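Long-range contacts in formate dehydrogenase (Staphylococcus aureus, PDB 6TTB), which catalyses the oxidation of formate to carbon dioxide, passing a hydride to NAD: residues 252-257 / 276-281; 298-303 / 322-327. All coordinates share one frame; numbering follows the deposited sequence.

Interaction 1 (252-257 / 276-281); sequences ETDNLF and RGKIVN. With NAD (nicotinamide-adenine-dinucleotide), chain C.
With CG anti to the backbone N (chi1 -176°), the N281 side chain runs alongside that of N255, pointing the same way, and its ND2 donates to N255 OD1 at 3.0 Å. The bond uses a lone pair in the carbonyl plane and lies close to the plane of the N281 amide, although the two amides are turned 69° from each other. The other end of the N281 amide, OD1, caps A284 N at the start of helix 282-291, so both ends of the group are held. A chi1 of -69° turns the I279 branches so that CG2 reaches F257 CD1 at 3.5 Å and CG1 reaches T253 OG1, also at 3.5 Å. That hydroxyl is itself hydrogen-bonded to P248 O. V280 CG2 packs against F257 CB.

The backbones are joined by three hydrogen bonds. A type II turn from T253 to L256 presents N255 N to K278 O at 3.0 Å. Next along, F257 N donates to I279 O at 2.9 Å and F257 O accepts from N281 N at 3.0 Å; these two bonds bracket V280 and make a single beta bridge with F257. Farther out, D254 OD1 and K278 NZ form a long salt bridge of 3.8 Å, a loose electrostatic tie.

NAD lies along the other end. T253 CG2 packs against the adenine near N6A, and R276 NE donates to the ribose hydroxyl O2D on the nicotinamide side, while R276 NH1 is paired with D122. This is the loop layer of a Rossmann-type domain, where the loops following neighbouring parallel strands 242-245 and 269-273 are joined beside the dinucleotide cleft.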
loop_
_atom_site.group_PDB
_atom_site.type_symbol
_atom_site.label_atom_id
_atom_site.label_comp_id
_atom_site.label_asym_id
_atom_site.label_seq_id
_atom_site.Cartn_x
_atom_site.Cartn_y
_atom_site.Cartn_z
ATOM N N GLU A 252 2.616 -27.801 9.220
ATOM C CA GLU A 252 1.746 -27.165 10.193
ATOM C C GLU A 252 1.043 -25.946 9.619
ATOM O O GLU A 252 0.007 -25.539 10.120
ATOM C CB GLU A 252 2.531 -26.737 11.403
ATOM C CG GLU A 252 2.097 -27.556 12.554
ATOM C CD GLU A 252 3.119 -27.618 13.615
ATOM O OE1 GLU A 252 4.310 -27.632 13.276
ATOM O OE2 GLU A 252 2.716 -27.574 14.761
ATOM N N THR A 253 1.703 -25.293 8.668
ATOM C CA THR A 253 1.177 -24.093 8.057
ATOM C C THR A 253 0.375 -24.486 6.821
ATOM O O THR A 253 -0.464 -23.713 6.372
ATOM C CB THR A 253 2.276 -23.071 7.800
ATOM O OG1 THR A 253 2.941 -23.449 6.572
ATOM C CG2 THR A 253 3.243 -22.927 8.977
ATOM N N ASP A 254 0.577 -25.737 6.339
ATOM C CA ASP A 254 -0.203 -26.229 5.227
ATOM C C ASP A 254 -1.711 -26.011 5.531
ATOM O O ASP A 254 -2.214 -26.414 6.579
ATOM C CB ASP A 254 0.198 -27.646 4.920
ATOM C CG ASP A 254 -0.446 -28.147 3.662
ATOM O OD1 ASP A 254 -1.316 -27.420 3.116
ATOM O OD2 ASP A 254 -0.082 -29.241 3.225
ATOM N N ASN A 255 -2.406 -25.241 4.695
ATOM C CA ASN A 255 -3.829 -25.054 4.891
ATOM C C ASN A 255 -4.208 -24.572 6.303
ATOM O O ASN A 255 -5.362 -24.673 6.681
ATOM C CB ASN A 255 -4.595 -26.313 4.619
ATOM C CG ASN A 255 -5.931 -25.958 4.020
ATOM O OD1 ASN A 255 -5.994 -25.130 3.103
ATOM N ND2 ASN A 255 -6.995 -26.525 4.531
ATOM N N LEU A 256 -3.270 -23.919 7.028
ATOM C CA LEU A 256 -3.521 -23.458 8.384
ATOM C C LEU A 256 -4.653 -22.469 8.430
ATOM O O LEU A 256 -5.372 -22.477 9.357
ATOM C CB LEU A 256 -2.278 -22.815 8.984
ATOM C CG LEU A 256 -2.488 -22.257 10.403
ATOM C CD1 LEU A 256 -3.204 -23.295 11.331
ATOM C CD2 LEU A 256 -1.181 -21.766 11.015
ATOM N N PHE A 257 -4.684 -21.484 7.556
ATOM C CA PHE A 257 -5.760 -20.481 7.648
ATOM C C PHE A 257 -6.936 -20.977 6.831
ATOM O O PHE A 257 -6.976 -20.674 5.643
ATOM C CB PHE A 257 -5.276 -19.135 7.124
ATOM C CG PHE A 257 -4.352 -18.406 8.042
ATOM C CD1 PHE A 257 -3.030 -18.799 8.185
ATOM C CD2 PHE A 257 -4.796 -17.319 8.779
ATOM C CE1 PHE A 257 -2.204 -18.186 9.132
ATOM C CE2 PHE A 257 -3.942 -16.669 9.677
ATOM C CZ PHE A 257 -2.641 -17.097 9.835
ATOM N N ARG A 276 3.462 -18.128 1.434
ATOM C CA ARG A 276 3.104 -19.039 0.340
ATOM C C ARG A 276 1.590 -19.237 0.243
ATOM O O ARG A 276 0.930 -19.427 1.241
ATOM C CB ARG A 276 3.886 -20.378 0.304
ATOM C CG ARG A 276 5.253 -20.381 0.968
ATOM C CD ARG A 276 6.370 -20.905 0.090
ATOM N NE ARG A 276 7.602 -21.076 0.893
ATOM C CZ ARG A 276 8.200 -22.242 1.161
ATOM N NH1 ARG A 276 7.694 -23.367 0.692
ATOM N NH2 ARG A 276 9.273 -22.281 1.941
ATOM N N GLY A 277 1.089 -19.295 -1.003
ATOM C CA GLY A 277 -0.322 -19.460 -1.307
ATOM C C GLY A 277 -1.037 -20.454 -0.397
ATOM O O GLY A 277 -2.133 -20.145 0.102
ATOM N N LYS A 278 -0.456 -21.679 -0.246
ATOM C CA LYS A 278 -1.208 -22.835 0.290
ATOM C C LYS A 278 -1.482 -22.666 1.776
ATOM O O LYS A 278 -2.259 -23.432 2.337
ATOM C CB LYS A 278 -0.414 -24.145 0.169
ATOM C CG LYS A 278 -1.152 -25.362 -0.393
ATOM C CD LYS A 278 -0.607 -26.673 0.215
ATOM C CE LYS A 278 -1.034 -27.961 -0.477
ATOM N NZ LYS A 278 -2.497 -28.168 -0.381
ATOM N N ILE A 279 -0.799 -21.742 2.448
ATOM C CA ILE A 279 -1.089 -21.574 3.878
ATOM C C ILE A 279 -2.540 -21.139 4.038
ATOM O O ILE A 279 -3.166 -21.335 5.128
ATOM C CB ILE A 279 -0.185 -20.553 4.568
ATOM C CG1 ILE A 279 1.239 -21.062 4.676
ATOM C CG2 ILE A 279 -0.765 -20.154 5.947
ATOM C CD1 ILE A 279 2.244 -19.979 4.835
ATOM N N VAL A 280 -3.055 -20.514 2.955
ATOM C CA VAL A 280 -4.348 -19.935 3.076
ATOM C C VAL A 280 -5.295 -20.653 2.151
ATOM O O VAL A 280 -5.115 -20.661 0.944
ATOM C CB VAL A 280 -4.345 -18.417 2.874
ATOM C CG1 VAL A 280 -5.789 -17.902 2.814
ATOM C CG2 VAL A 280 -3.578 -17.735 4.001
ATOM N N ASN A 281 -6.378 -21.142 2.747
ATOM C CA ASN A 281 -7.297 -21.982 2.026
ATOM C C ASN A 281 -7.963 -21.168 0.927
ATOM O O ASN A 281 -8.773 -20.283 1.211
ATOM C CB ASN A 281 -8.369 -22.614 2.917
ATOM C CG ASN A 281 -9.228 -23.562 2.080
ATOM O OD1 ASN A 281 -10.211 -23.125 1.497
ATOM N ND2 ASN A 281 -8.742 -24.799 1.842
HETATM P PA NAD C . 12.488 -17.457 8.174
HETATM O O1A NAD C . 12.913 -18.876 8.337
HETATM O O2A NAD C . 13.396 -16.303 8.557
HETATM O O5B NAD C . 11.017 -17.240 8.795
HETATM C C5B NAD C . 10.174 -18.356 9.149
HETATM C C4B NAD C . 9.981 -18.337 10.645
HETATM O O4B NAD C . 8.652 -18.822 10.912
HETATM C C3B NAD C . 10.963 -19.220 11.453
HETATM O O3B NAD C . 11.952 -18.522 12.209
HETATM C C2B NAD C . 10.078 -20.085 12.359
HETATM O O2B NAD C . 10.418 -19.991 13.726
HETATM C C1B NAD C . 8.642 -19.627 12.061
HETATM N N9A NAD C . 7.709 -20.746 11.892
HETATM C C8A NAD C . 8.040 -22.084 11.723
HETATM N N7A NAD C . 7.004 -22.889 11.763
HETATM C C5A NAD C . 5.928 -22.059 12.076
HETATM C C6A NAD C . 4.546 -22.307 12.324
HETATM N N6A NAD C . 3.996 -23.507 12.371
HETATM N N1A NAD C . 3.779 -21.248 12.688
HETATM C C2A NAD C . 4.337 -20.026 12.694
HETATM N N3A NAD C . 5.599 -19.669 12.440
HETATM C C4A NAD C . 6.356 -20.731 12.144
HETATM O O3 NAD C . 12.115 -17.262 6.675
HETATM P PN NAD C . 11.892 -15.857 6.030
HETATM O O1N NAD C . 13.171 -15.522 5.309
HETATM O O2N NAD C . 11.371 -14.906 7.069
HETATM O O5D NAD C . 10.720 -16.218 4.971
HETATM C C5D NAD C . 9.325 -16.026 5.360
HETATM C C4D NAD C . 8.490 -16.726 4.345
HETATM O O4D NAD C . 8.313 -15.829 3.222
HETATM C C3D NAD C . 9.156 -18.017 3.814
HETATM O O3D NAD C . 8.472 -19.193 4.218
HETATM C C2D NAD C . 9.225 -17.821 2.297
HETATM O O2D NAD C . 8.710 -18.888 1.510
HETATM C C1D NAD C . 8.434 -16.556 2.019
HETATM N N1N NAD C . 9.155 -15.747 1.024
HETATM C C2N NAD C . 8.486 -15.344 -0.173
HETATM C C3N NAD C . 9.156 -14.565 -1.142
HETATM C C7N NAD C . 8.372 -13.886 -2.266
HETATM O O7N NAD C . 8.956 -13.624 -3.317
HETATM N N7N NAD C . 7.077 -13.570 -2.067
HETATM C C4N NAD C . 10.584 -14.400 -0.999
HETATM C C5N NAD C . 11.234 -14.836 0.175
HETATM C C6N NAD C . 10.505 -15.533 1.160
#

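Interaction 2 (298-303 / 322-327); sequences AGDVWY and TVHYSG. With NAD (nicotinamide-adenine-dinucleotide), chain C.
The pocket for the nicotinamide carboxamide of NAD is built where D300 and V301 meet H324 and S326. H324 NE2 donates to the amide oxygen O7N at 3.0 Å in a fairly straight bond (154°), with the oxygen near the ring plane, and G327 N lies 2.9 Å from the same O7N. The amide nitrogen N7N gives a weak hydrogen bond to D300 OD1 and sits 3.1 Å from S326 OG. Both ends of the carboxamide therefore have polar neighbours, which should limit its rotation.

V301 supports the imidazole. Its CG1 stands over one face of the H324 ring, 4.1 Å from the centroid and 18° off the normal, a CH-pi contact displaced toward the rim. At the far side of the ring, ND1 is hydrogen-bonded to Q305 NE2, so the imidazole is tied at both nitrogens. H324 is also the centre of an inverse gamma turn, and its CA lies close to D300 O in a bent CA-H...O contact. A chi1 of 77° tucks the D300 carboxylate between its own backbone N and carbonyl carbon and turns it toward S326, where N appears to donate to OD2, although the position of that oxygen is less certain. W302 NE1 donates to T322 O at 3.1 Å, with the carbonyl oxygen met at the indole edge, close to the ring plane. T322 OG1 donates forward to V323 O, the carbonyl of the next residue, and is also weakly bonded to H150.

W174 of the second subunit meets the W302 ring edge-to-face. A weak bond from T322 N to G299 O continues the pairing of strand 294-299 with strand 319-321, and helix 144-160 touches A298 and S326.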
loop_
_atom_site.group_PDB
_atom_site.type_symbol
_atom_site.label_atom_id
_atom_site.label_comp_id
_atom_site.label_asym_id
_atom_site.label_seq_id
_atom_site.Cartn_x
_atom_site.Cartn_y
_atom_site.Cartn_z
ATOM N N ALA A 298 -4.546 -9.108 0.805
ATOM C CA ALA A 298 -3.499 -8.913 -0.190
ATOM C C ALA A 298 -2.378 -9.903 0.020
ATOM O O ALA A 298 -2.395 -10.691 0.985
ATOM C CB ALA A 298 -2.965 -7.509 -0.201
ATOM N N GLY A 299 -1.396 -9.814 -0.905
ATOM C CA GLY A 299 -0.278 -10.724 -1.042
ATOM C C GLY A 299 0.010 -10.983 -2.493
ATOM O O GLY A 299 -0.756 -10.563 -3.322
ATOM N N ASP A 300 1.051 -11.780 -2.775
ATOM C CA ASP A 300 1.527 -11.993 -4.142
ATOM C C ASP A 300 1.838 -13.487 -4.406
ATOM O O ASP A 300 2.579 -13.800 -5.383
ATOM C CB ASP A 300 2.733 -11.100 -4.478
ATOM C CG ASP A 300 4.069 -11.584 -3.885
ATOM O OD1 ASP A 300 4.056 -12.284 -2.813
ATOM O OD2 ASP A 300 5.130 -11.287 -4.493
ATOM N N VAL A 301 1.311 -14.392 -3.542
ATOM C CA VAL A 301 1.727 -15.798 -3.620
ATOM C C VAL A 301 0.492 -16.659 -3.838
ATOM O O VAL A 301 -0.555 -16.351 -3.275
ATOM C CB VAL A 301 2.507 -16.246 -2.369
ATOM C CG1 VAL A 301 3.885 -15.669 -2.310
ATOM C CG2 VAL A 301 1.749 -15.961 -1.076
ATOM N N TRP A 302 0.607 -17.724 -4.678
ATOM C CA TRP A 302 -0.603 -18.430 -5.122
ATOM C C TRP A 302 -0.508 -19.969 -5.013
ATOM O O TRP A 302 0.578 -20.542 -5.234
ATOM C CB TRP A 302 -0.885 -18.049 -6.541
ATOM C CG TRP A 302 -0.982 -16.591 -6.766
ATOM C CD1 TRP A 302 0.033 -15.679 -6.729
ATOM C CD2 TRP A 302 -2.154 -15.892 -7.227
ATOM N NE1 TRP A 302 -0.441 -14.437 -7.041
ATOM C CE2 TRP A 302 -1.771 -14.535 -7.384
ATOM C CE3 TRP A 302 -3.492 -16.276 -7.459
ATOM C CZ2 TRP A 302 -2.678 -13.547 -7.755
ATOM C CZ3 TRP A 302 -4.378 -15.287 -7.809
ATOM C CH2 TRP A 302 -3.975 -13.942 -7.946
ATOM N N TYR A 303 -1.690 -20.642 -4.914
ATOM C CA TYR A 303 -1.754 -22.100 -5.167
ATOM C C TYR A 303 -2.724 -22.450 -6.328
ATOM O O TYR A 303 -3.966 -22.366 -6.214
ATOM C CB TYR A 303 -2.034 -22.898 -3.877
ATOM C CG TYR A 303 -1.850 -24.391 -4.056
ATOM C CD1 TYR A 303 -0.623 -24.920 -4.481
ATOM C CD2 TYR A 303 -2.919 -25.292 -3.894
ATOM C CE1 TYR A 303 -0.488 -26.270 -4.806
ATOM C CE2 TYR A 303 -2.786 -26.649 -4.197
ATOM C CZ TYR A 303 -1.566 -27.136 -4.666
ATOM O OH TYR A 303 -1.410 -28.480 -4.922
ATOM N N THR A 322 -1.227 -9.163 -6.307
ATOM C CA THR A 322 -0.490 -9.005 -7.508
ATOM C C THR A 322 -0.034 -10.414 -7.925
ATOM O O THR A 322 -0.101 -11.379 -7.159
ATOM C CB THR A 322 0.692 -8.083 -7.225
ATOM O OG1 THR A 322 1.686 -8.727 -6.413
ATOM C CG2 THR A 322 0.280 -6.767 -6.590
ATOM N N VAL A 323 0.457 -10.535 -9.138
ATOM C CA VAL A 323 1.153 -11.754 -9.482
ATOM C C VAL A 323 2.461 -11.771 -8.673
ATOM O O VAL A 323 2.743 -10.815 -7.967
ATOM C CB VAL A 323 1.365 -11.826 -10.998
ATOM C CG1 VAL A 323 0.042 -11.598 -11.699
ATOM C CG2 VAL A 323 2.329 -10.756 -11.416
ATOM N N HIS A 324 3.255 -12.850 -8.794
ATOM C CA HIS A 324 4.223 -13.197 -7.790
ATOM C C HIS A 324 5.576 -12.676 -8.203
ATOM O O HIS A 324 6.452 -13.488 -8.515
ATOM C CB HIS A 324 4.363 -14.733 -7.616
ATOM C CG HIS A 324 5.366 -15.050 -6.538
ATOM N ND1 HIS A 324 5.868 -16.332 -6.287
ATOM C CD2 HIS A 324 5.946 -14.249 -5.618
ATOM C CE1 HIS A 324 6.678 -16.285 -5.221
ATOM N NE2 HIS A 324 6.771 -15.019 -4.835
ATOM N N TYR A 325 5.827 -11.417 -7.934
ATOM C CA TYR A 325 7.137 -10.874 -8.253
ATOM C C TYR A 325 7.820 -10.158 -7.073
ATOM O O TYR A 325 8.893 -9.596 -7.250
ATOM C CB TYR A 325 6.956 -9.855 -9.360
ATOM C CG TYR A 325 6.266 -8.614 -8.891
ATOM C CD1 TYR A 325 4.899 -8.582 -8.673
ATOM C CD2 TYR A 325 7.001 -7.459 -8.625
ATOM C CE1 TYR A 325 4.281 -7.398 -8.287
ATOM C CE2 TYR A 325 6.397 -6.292 -8.217
ATOM C CZ TYR A 325 5.037 -6.257 -8.093
ATOM O OH TYR A 325 4.508 -5.101 -7.673
ATOM N N SER A 326 7.190 -10.171 -5.885
ATOM C CA SER A 326 7.607 -9.341 -4.773
ATOM C C SER A 326 9.043 -9.682 -4.428
ATOM O O SER A 326 9.850 -8.771 -4.197
ATOM C CB SER A 326 6.663 -9.445 -3.524
ATOM O OG SER A 326 7.028 -10.558 -2.698
ATOM N N GLY A 327 9.383 -10.971 -4.494
ATOM C CA GLY A 327 10.782 -11.367 -4.313
ATOM C C GLY A 327 11.563 -11.383 -5.631
ATOM O O GLY A 327 12.633 -11.984 -5.719
HETATM P PA NAD C . 12.488 -17.457 8.174
HETATM O O1A NAD C . 12.913 -18.876 8.337
HETATM O O2A NAD C . 13.396 -16.303 8.557
HETATM O O5B NAD C . 11.017 -17.240 8.795
HETATM C C5B NAD C . 10.174 -18.356 9.149
HETATM C C4B NAD C . 9.981 -18.337 10.645
HETATM O O4B NAD C . 8.652 -18.822 10.912
HETATM C C3B NAD C . 10.963 -19.220 11.453
HETATM O O3B NAD C . 11.952 -18.522 12.209
HETATM C C2B NAD C . 10.078 -20.085 12.359
HETATM O O2B NAD C . 10.418 -19.991 13.726
HETATM C C1B NAD C . 8.642 -19.627 12.061
HETATM N N9A NAD C . 7.709 -20.746 11.892
HETATM C C8A NAD C . 8.040 -22.084 11.723
HETATM N N7A NAD C . 7.004 -22.889 11.763
HETATM C C5A NAD C . 5.928 -22.059 12.076
HETATM C C6A NAD C . 4.546 -22.307 12.324
HETATM N N6A NAD C . 3.996 -23.507 12.371
HETATM N N1A NAD C . 3.779 -21.248 12.688
HETATM C C2A NAD C . 4.337 -20.026 12.694
HETATM N N3A NAD C . 5.599 -19.669 12.440
HETATM C C4A NAD C . 6.356 -20.731 12.144
HETATM O O3 NAD C . 12.115 -17.262 6.675
HETATM P PN NAD C . 11.892 -15.857 6.030
HETATM O O1N NAD C . 13.171 -15.522 5.309
HETATM O O2N NAD C . 11.371 -14.906 7.069
HETATM O O5D NAD C . 10.720 -16.218 4.971
HETATM C C5D NAD C . 9.325 -16.026 5.360
HETATM C C4D NAD C . 8.490 -16.726 4.345
HETATM O O4D NAD C . 8.313 -15.829 3.222
HETATM C C3D NAD C . 9.156 -18.017 3.814
HETATM O O3D NAD C . 8.472 -19.193 4.218
HETATM C C2D NAD C . 9.225 -17.821 2.297
HETATM O O2D NAD C . 8.710 -18.888 1.510
HETATM C C1D NAD C . 8.434 -16.556 2.019
HETATM N N1N NAD C . 9.155 -15.747 1.024
HETATM C C2N NAD C . 8.486 -15.344 -0.173
HETATM C C3N NAD C . 9.156 -14.565 -1.142
HETATM C C7N NAD C . 8.372 -13.886 -2.266
HETATM O O7N NAD C . 8.956 -13.624 -3.317
HETATM N N7N NAD C . 7.077 -13.570 -2.067
HETATM C C4N NAD C . 10.584 -14.400 -0.999
HETATM C C5N NAD C . 11.234 -14.836 0.175
HETATM C C6N NAD C . 10.505 -15.533 1.160
#

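Both contacts join loops that follow adjacent strands at one rim of the seven-stranded parallel sheet, their centres about 14 Å apart, and both line the NAD cleft at different points along the dinucleotide. Interaction 1 is only partly buried: backbone hydrogen bonds and an apolar patch around F257 pass outward to an asparagine pair and a loose charge pair. Interaction 2 is wholly buried, has few backbone bonds, and relies on side chains that also face the coenzyme, with the other subunit close by. They touch where V301 CG2 packs against G277 N at 3.4 Å, and K278 also leans on Y303, so segment 276-281 lies against both 252-257 and 298-303.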